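Local coordinates for protein Gp26 (Listeria phage P40, PDB 4JZ5) that is a phage endolysin whose glycosyl hydrolase family 25 catalytic domain probably cleaves the glycan strands of Listeria peptidoglycan, at residues F84-T90 with E131-F135; T112-L116 with D167-V171. All coordinates share one frame; numbering follows the deposited sequence.

Contact 1: residues F84-T90 with E131-F135; sequences FEGGQDT and ECQRF
Thr90 OG1 donates to Glu131 OE1 at 2.8 Å where the start of helix 87-106 meets helix 128-143. The hydroxyl arrives on the anti side of that oxygen, 18° out of the carboxylate plane, while Arg134 NH1, one helical turn along, takes the syn lone pair of Glu131 OE1 in a 2.8 Å salt bridge. The same NH1 of Arg134 reaches across to Gly87 O at 2.9 Å in a nearly straight bond (164°), and NH2 adds a longer, weak bond to that oxygen. Both oxygens lie at the guanidinium edge in its plane. A bend in the Glu131 chain at chi2 folds its carboxylate over toward Thr90 and Gly86.

Below this polar layer the contact turns apolar. The methyl CG2 of Thr90 sits over the centre of the Phe84 ring, 3.9 Å above its plane, and the CE1 corner of that ring rests against Glu131 CB. Phe135 brings CD2 to 3.7 Å from Phe84 CE2; the two rings are inclined at only 29° but displaced, so they meet mainly at these corners.

Further out, one water joins Gly87 N to Glu131 OE2 and a second links Gln88 OE1 to Arg134 NH2, weakly at the arginine. The contact joins two helices packed on the outside of the sheet, Phe84 and Phe135 both reaching Leu116 of strand 114-117. With OE1 gripped by a hydroxyl and a guanidinium, and OE2 taking a water, the Glu131 anion is probably stabilised, and the adjacent guanidinium would partly balance its charge.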
loop_
_atom_site.group_PDB
_atom_site.type_symbol
_atom_site.label_atom_id
_atom_site.label_comp_id
_atom_site.label_asym_id
_atom_site.label_seq_id
_atom_site.Cartn_x
_atom_site.Cartn_y
_atom_site.Cartn_z
ATOM N N PHE A 84 6.042 3.552 14.303
ATOM C CA PHE A 84 5.643 4.419 15.404
ATOM C C PHE A 84 5.910 3.848 16.793
ATOM O O PHE A 84 5.842 2.641 17.030
ATOM C CB PHE A 84 4.199 4.939 15.259
ATOM C CG PHE A 84 3.163 3.911 14.862
ATOM C CD1 PHE A 84 2.760 2.912 15.736
ATOM C CD2 PHE A 84 2.535 3.994 13.640
ATOM C CE1 PHE A 84 1.769 2.009 15.373
ATOM C CE2 PHE A 84 1.526 3.105 13.287
ATOM C CZ PHE A 84 1.147 2.113 14.148
ATOM N N GLU A 85 6.210 4.755 17.711
ATOM C CA GLU A 85 6.576 4.398 19.076
ATOM C C GLU A 85 5.382 4.253 20.016
ATOM O O GLU A 85 5.549 3.792 21.144
ATOM C CB GLU A 85 7.546 5.446 19.645
ATOM C CG GLU A 85 8.897 5.461 18.925
ATOM C CD GLU A 85 9.934 6.363 19.555
ATOM O OE1 GLU A 85 9.616 7.063 20.545
ATOM O OE2 GLU A 85 11.104 6.340 19.077
ATOM N N GLY A 86 4.192 4.646 19.560
ATOM C CA GLY A 86 3.036 4.759 20.425
ATOM C C GLY A 86 2.762 6.213 20.748
ATOM O O GLY A 86 3.505 7.102 20.350
ATOM N N GLY A 87 1.671 6.472 21.462
ATOM C CA GLY A 87 1.377 7.819 21.907
ATOM C C GLY A 87 1.322 8.820 20.772
ATOM O O GLY A 87 0.759 8.551 19.719
ATOM N N GLN A 88 1.909 9.987 20.990
ATOM C CA GLN A 88 1.849 11.036 19.996
ATOM C C GLN A 88 2.584 10.647 18.723
ATOM O O GLN A 88 2.223 11.099 17.644
ATOM C CB GLN A 88 2.416 12.333 20.554
ATOM C CG GLN A 88 2.330 13.518 19.598
ATOM C CD GLN A 88 0.911 13.848 19.207
ATOM O OE1 GLN A 88 -0.005 13.769 20.028
ATOM N NE2 GLN A 88 0.717 14.234 17.955
ATOM N N ASP A 89 3.617 9.809 18.823
ATOM C CA ASP A 89 4.356 9.415 17.631
ATOM C C ASP A 89 3.470 8.684 16.631
ATOM O O ASP A 89 3.659 8.831 15.430
ATOM C CB ASP A 89 5.552 8.551 18.016
ATOM C CG ASP A 89 6.538 8.376 16.880
ATOM O OD1 ASP A 89 6.961 9.387 16.283
ATOM O OD2 ASP A 89 6.922 7.227 16.606
ATOM N N THR A 90 2.505 7.899 17.100
ATOM C CA THR A 90 1.583 7.228 16.192
ATOM C C THR A 90 0.802 8.244 15.367
ATOM O O THR A 90 0.625 8.089 14.156
ATOM C CB THR A 90 0.625 6.343 16.976
ATOM O OG1 THR A 90 1.405 5.438 17.773
ATOM C CG2 THR A 90 -0.303 5.560 16.060
ATOM N N GLU A 131 -2.777 0.613 18.463
ATOM C CA GLU A 131 -2.010 1.679 17.845
ATOM C C GLU A 131 -2.272 1.747 16.342
ATOM O O GLU A 131 -2.380 2.838 15.791
ATOM C CB GLU A 131 -0.528 1.545 18.173
ATOM C CG GLU A 131 -0.231 1.741 19.665
ATOM C CD GLU A 131 -0.643 3.102 20.172
ATOM O OE1 GLU A 131 -0.391 4.107 19.497
ATOM O OE2 GLU A 131 -1.238 3.155 21.263
ATOM N N CYS A 132 -2.412 0.601 15.681
ATOM C CA CYS A 132 -2.823 0.604 14.291
ATOM C C CYS A 132 -4.172 1.299 14.149
ATOM O O CYS A 132 -4.380 2.059 13.216
ATOM C CB CYS A 132 -2.907 -0.820 13.739
ATOM S SG CYS A 132 -1.304 -1.554 13.388
ATOM N N GLN A 133 -5.096 1.016 15.066
ATOM C CA GLN A 133 -6.410 1.640 15.011
ATOM C C GLN A 133 -6.322 3.161 15.165
ATOM O O GLN A 133 -7.004 3.897 14.439
ATOM C CB GLN A 133 -7.346 1.067 16.077
ATOM C CG GLN A 133 -8.794 1.447 15.814
ATOM C CD GLN A 133 -9.317 0.739 14.599
ATOM O OE1 GLN A 133 -9.393 -0.491 14.598
ATOM N NE2 GLN A 133 -9.573 1.466 13.525
ATOM N N ARG A 134 -5.505 3.626 16.107
ATOM C CA ARG A 134 -5.317 5.061 16.287
ATOM C C ARG A 134 -4.797 5.707 15.010
ATOM O O ARG A 134 -5.268 6.788 14.624
ATOM C CB ARG A 134 -4.380 5.354 17.456
ATOM C CG ARG A 134 -4.936 4.923 18.806
ATOM C CD ARG A 134 -3.928 5.208 19.915
ATOM N NE ARG A 134 -3.747 6.643 20.105
ATOM C CZ ARG A 134 -2.590 7.293 20.099
ATOM N NH1 ARG A 134 -1.437 6.668 19.931
ATOM N NH2 ARG A 134 -2.606 8.607 20.268
ATOM N N PHE A 135 -3.829 5.071 14.367
ATOM C CA PHE A 135 -3.287 5.586 13.115
ATOM C C PHE A 135 -4.366 5.692 12.040
ATOM O O PHE A 135 -4.532 6.737 11.415
ATOM C CB PHE A 135 -2.148 4.663 12.663
ATOM C CG PHE A 135 -1.505 5.059 11.352
ATOM C CD1 PHE A 135 -2.119 4.784 10.142
ATOM C CD2 PHE A 135 -0.268 5.693 11.340
ATOM C CE1 PHE A 135 -1.526 5.151 8.946
ATOM C CE2 PHE A 135 0.336 6.054 10.144
ATOM C CZ PHE A 135 -0.302 5.782 8.947
HETATM O O HOH W 1 -0.630 5.151 22.842
HETATM O O HOH W 2 -1.312 11.115 21.082
#

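Contact 2: residues T112-L116 with D167-V171; sequences TFLFL and DLRWV
Phe115 offers a ring face to Trp170 in an edge-to-face pair, the one aromatic pairing between 112-116 and 167-171. The indole edge comes in through CE3 and CZ3, with Trp170 CE3 3.6 Å from Phe115 CD1 and lying above the phenyl ring toward its rim. The six-membered ring and the phenyl are inclined at 64°, their centroids 4.8 Å apart. The indole swings out opposite the amide nitrogen of Trp170 (chi1 -175°), which extends it toward strand 114-117.

Aliphatic packing falls to Leu168, which is shared between two phenylalanines. Its CB lies 3.7 Å from Phe113 CE1 and its CD1 3.8 Å from Phe113 CZ, while the other methyl, CD2, meets the edge of Phe115 in the ring plane, 3.9 Å from CE1. Leu220 of helix 214-220 touches both Leu168 and Phe115.

The polar groups are paired outside the two segments. Asp167 O, in the plane of the Phe113 ring at its edge, takes a hydrogen bond from Lys219; the Asp167 carboxylate turns to Lys140 and Val147 N, and Trp170 NE1 bonds to Asn210.

No hydrogen bond joins the two segments, since strand 147-152 runs between strands 114-117 and 169-172 in the sheet. Their direct contact, buried inside the barrel-like fold of this family, thus rests on van der Waals packing and an edge-to-face aromatic pair, while strand 147-152 bridges the backbones.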
loop_
_atom_site.group_PDB
_atom_site.type_symbol
_atom_site.label_atom_id
_atom_site.label_comp_id
_atom_site.label_asym_id
_atom_site.label_seq_id
_atom_site.Cartn_x
_atom_site.Cartn_y
_atom_site.Cartn_z
ATOM N N THR A 112 -6.569 7.581 -4.480
ATOM C CA THR A 112 -7.927 7.156 -4.162
ATOM C C THR A 112 -8.023 6.190 -2.994
ATOM O O THR A 112 -9.111 5.768 -2.641
ATOM C CB THR A 112 -8.605 6.508 -5.367
ATOM O OG1 THR A 112 -7.829 5.402 -5.802
ATOM C CG2 THR A 112 -8.753 7.518 -6.513
ATOM N N PHE A 113 -6.899 5.830 -2.385
ATOM C CA PHE A 113 -6.902 4.874 -1.284
ATOM C C PHE A 113 -5.597 5.050 -0.536
ATOM O O PHE A 113 -4.571 5.368 -1.148
ATOM C CB PHE A 113 -7.037 3.431 -1.809
ATOM C CG PHE A 113 -7.987 2.573 -1.018
ATOM C CD1 PHE A 113 -7.601 2.003 0.191
ATOM C CD2 PHE A 113 -9.264 2.336 -1.484
ATOM C CE1 PHE A 113 -8.484 1.208 0.908
ATOM C CE2 PHE A 113 -10.138 1.540 -0.776
ATOM C CZ PHE A 113 -9.754 0.979 0.421
ATOM N N LEU A 114 -5.622 4.810 0.770
ATOM C CA LEU A 114 -4.441 4.920 1.604
ATOM C C LEU A 114 -4.288 3.648 2.423
ATOM O O LEU A 114 -5.257 2.937 2.657
ATOM C CB LEU A 114 -4.563 6.128 2.542
ATOM C CG LEU A 114 -4.838 7.471 1.859
ATOM C CD1 LEU A 114 -5.182 8.517 2.895
ATOM C CD2 LEU A 114 -3.654 7.942 1.026
ATOM N N PHE A 115 -3.056 3.358 2.850
ATOM C CA PHE A 115 -2.779 2.139 3.605
ATOM C C PHE A 115 -1.749 2.349 4.697
ATOM O O PHE A 115 -0.776 3.082 4.534
ATOM C CB PHE A 115 -2.220 1.056 2.681
ATOM C CG PHE A 115 -3.206 0.525 1.701
ATOM C CD1 PHE A 115 -4.040 -0.517 2.057
ATOM C CD2 PHE A 115 -3.297 1.033 0.432
ATOM C CE1 PHE A 115 -4.955 -1.036 1.163
ATOM C CE2 PHE A 115 -4.223 0.514 -0.462
ATOM C CZ PHE A 115 -5.045 -0.510 -0.084
ATOM N N LEU A 116 -1.978 1.651 5.807
ATOM C CA LEU A 116 -0.990 1.445 6.843
ATOM C C LEU A 116 -0.276 0.115 6.573
ATOM O O LEU A 116 -0.917 -0.943 6.572
ATOM C CB LEU A 116 -1.681 1.380 8.202
ATOM C CG LEU A 116 -0.812 0.992 9.390
ATOM C CD1 LEU A 116 0.368 1.925 9.524
ATOM C CD2 LEU A 116 -1.627 1.000 10.674
ATOM N N ASP A 167 -10.565 -0.431 5.939
ATOM C CA ASP A 167 -11.310 -0.535 4.701
ATOM C C ASP A 167 -10.819 -1.561 3.685
ATOM O O ASP A 167 -11.481 -1.731 2.654
ATOM C CB ASP A 167 -11.354 0.842 4.035
ATOM C CG ASP A 167 -12.067 1.856 4.884
ATOM O OD1 ASP A 167 -13.208 1.546 5.300
ATOM O OD2 ASP A 167 -11.506 2.923 5.163
ATOM N N LEU A 168 -9.674 -2.200 3.890
ATOM C CA LEU A 168 -9.194 -3.171 2.913
ATOM C C LEU A 168 -8.055 -4.027 3.458
ATOM O O LEU A 168 -7.042 -3.507 3.903
ATOM C CB LEU A 168 -8.746 -2.454 1.640
ATOM C CG LEU A 168 -8.721 -3.326 0.382
ATOM C CD1 LEU A 168 -9.078 -2.497 -0.856
ATOM C CD2 LEU A 168 -7.368 -3.986 0.191
ATOM N N ARG A 169 -8.250 -5.342 3.422
ATOM C CA ARG A 169 -7.237 -6.294 3.875
ATOM C C ARG A 169 -6.228 -6.603 2.773
ATOM O O ARG A 169 -6.556 -7.275 1.792
ATOM C CB ARG A 169 -7.899 -7.599 4.299
ATOM C CG ARG A 169 -8.894 -7.481 5.442
ATOM C CD ARG A 169 -9.753 -8.735 5.582
ATOM N NE ARG A 169 -8.992 -9.944 5.900
ATOM C CZ ARG A 169 -8.716 -10.373 7.127
ATOM N NH1 ARG A 169 -9.136 -9.719 8.199
ATOM N NH2 ARG A 169 -8.013 -11.488 7.273
ATOM N N TRP A 170 -5.010 -6.108 2.954
ATOM C CA TRP A 170 -3.929 -6.281 1.995
ATOM C C TRP A 170 -2.917 -7.220 2.652
ATOM O O TRP A 170 -2.223 -6.845 3.601
ATOM C CB TRP A 170 -3.348 -4.912 1.660
ATOM C CG TRP A 170 -2.302 -4.905 0.596
ATOM C CD1 TRP A 170 -1.921 -5.936 -0.216
ATOM C CD2 TRP A 170 -1.494 -3.788 0.234
ATOM N NE1 TRP A 170 -0.935 -5.518 -1.062
ATOM C CE2 TRP A 170 -0.646 -4.205 -0.804
ATOM C CE3 TRP A 170 -1.397 -2.471 0.696
ATOM C CZ2 TRP A 170 0.290 -3.359 -1.380
ATOM C CZ3 TRP A 170 -0.476 -1.631 0.117
ATOM C CH2 TRP A 170 0.367 -2.079 -0.902
ATOM N N VAL A 171 -2.885 -8.462 2.181
ATOM C CA VAL A 171 -2.138 -9.521 2.849
ATOM C C VAL A 171 -1.068 -10.089 1.929
ATOM O O VAL A 171 -1.348 -10.427 0.777
ATOM C CB VAL A 171 -3.070 -10.657 3.306
ATOM C CG1 VAL A 171 -2.301 -11.674 4.135
ATOM C CG2 VAL A 171 -4.248 -10.104 4.109
#

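The two contacts interleave along the chain: 84-90, then 112-116, then 131-135, then 167-171. Their centres are about 17 Å apart, with contact 1 near the periphery, its centre about 18 Å from the centre of the chain, and that of contact 2 about 6 Å from it. Strand 114-117 connects them. It follows helix 87-106 and precedes helix 128-143, giving the alternation of strand and helix expected of a glycosyl hydrolase family 25 domain. On its helix side Leu116 packs against Phe84, Cys132 and Phe135, with Leu116 CD2 3.7 Å from Cys132 SG; Phe113 and Phe115 point to the other side. One strand thus ties the outer helical layer to the interior of the barrel.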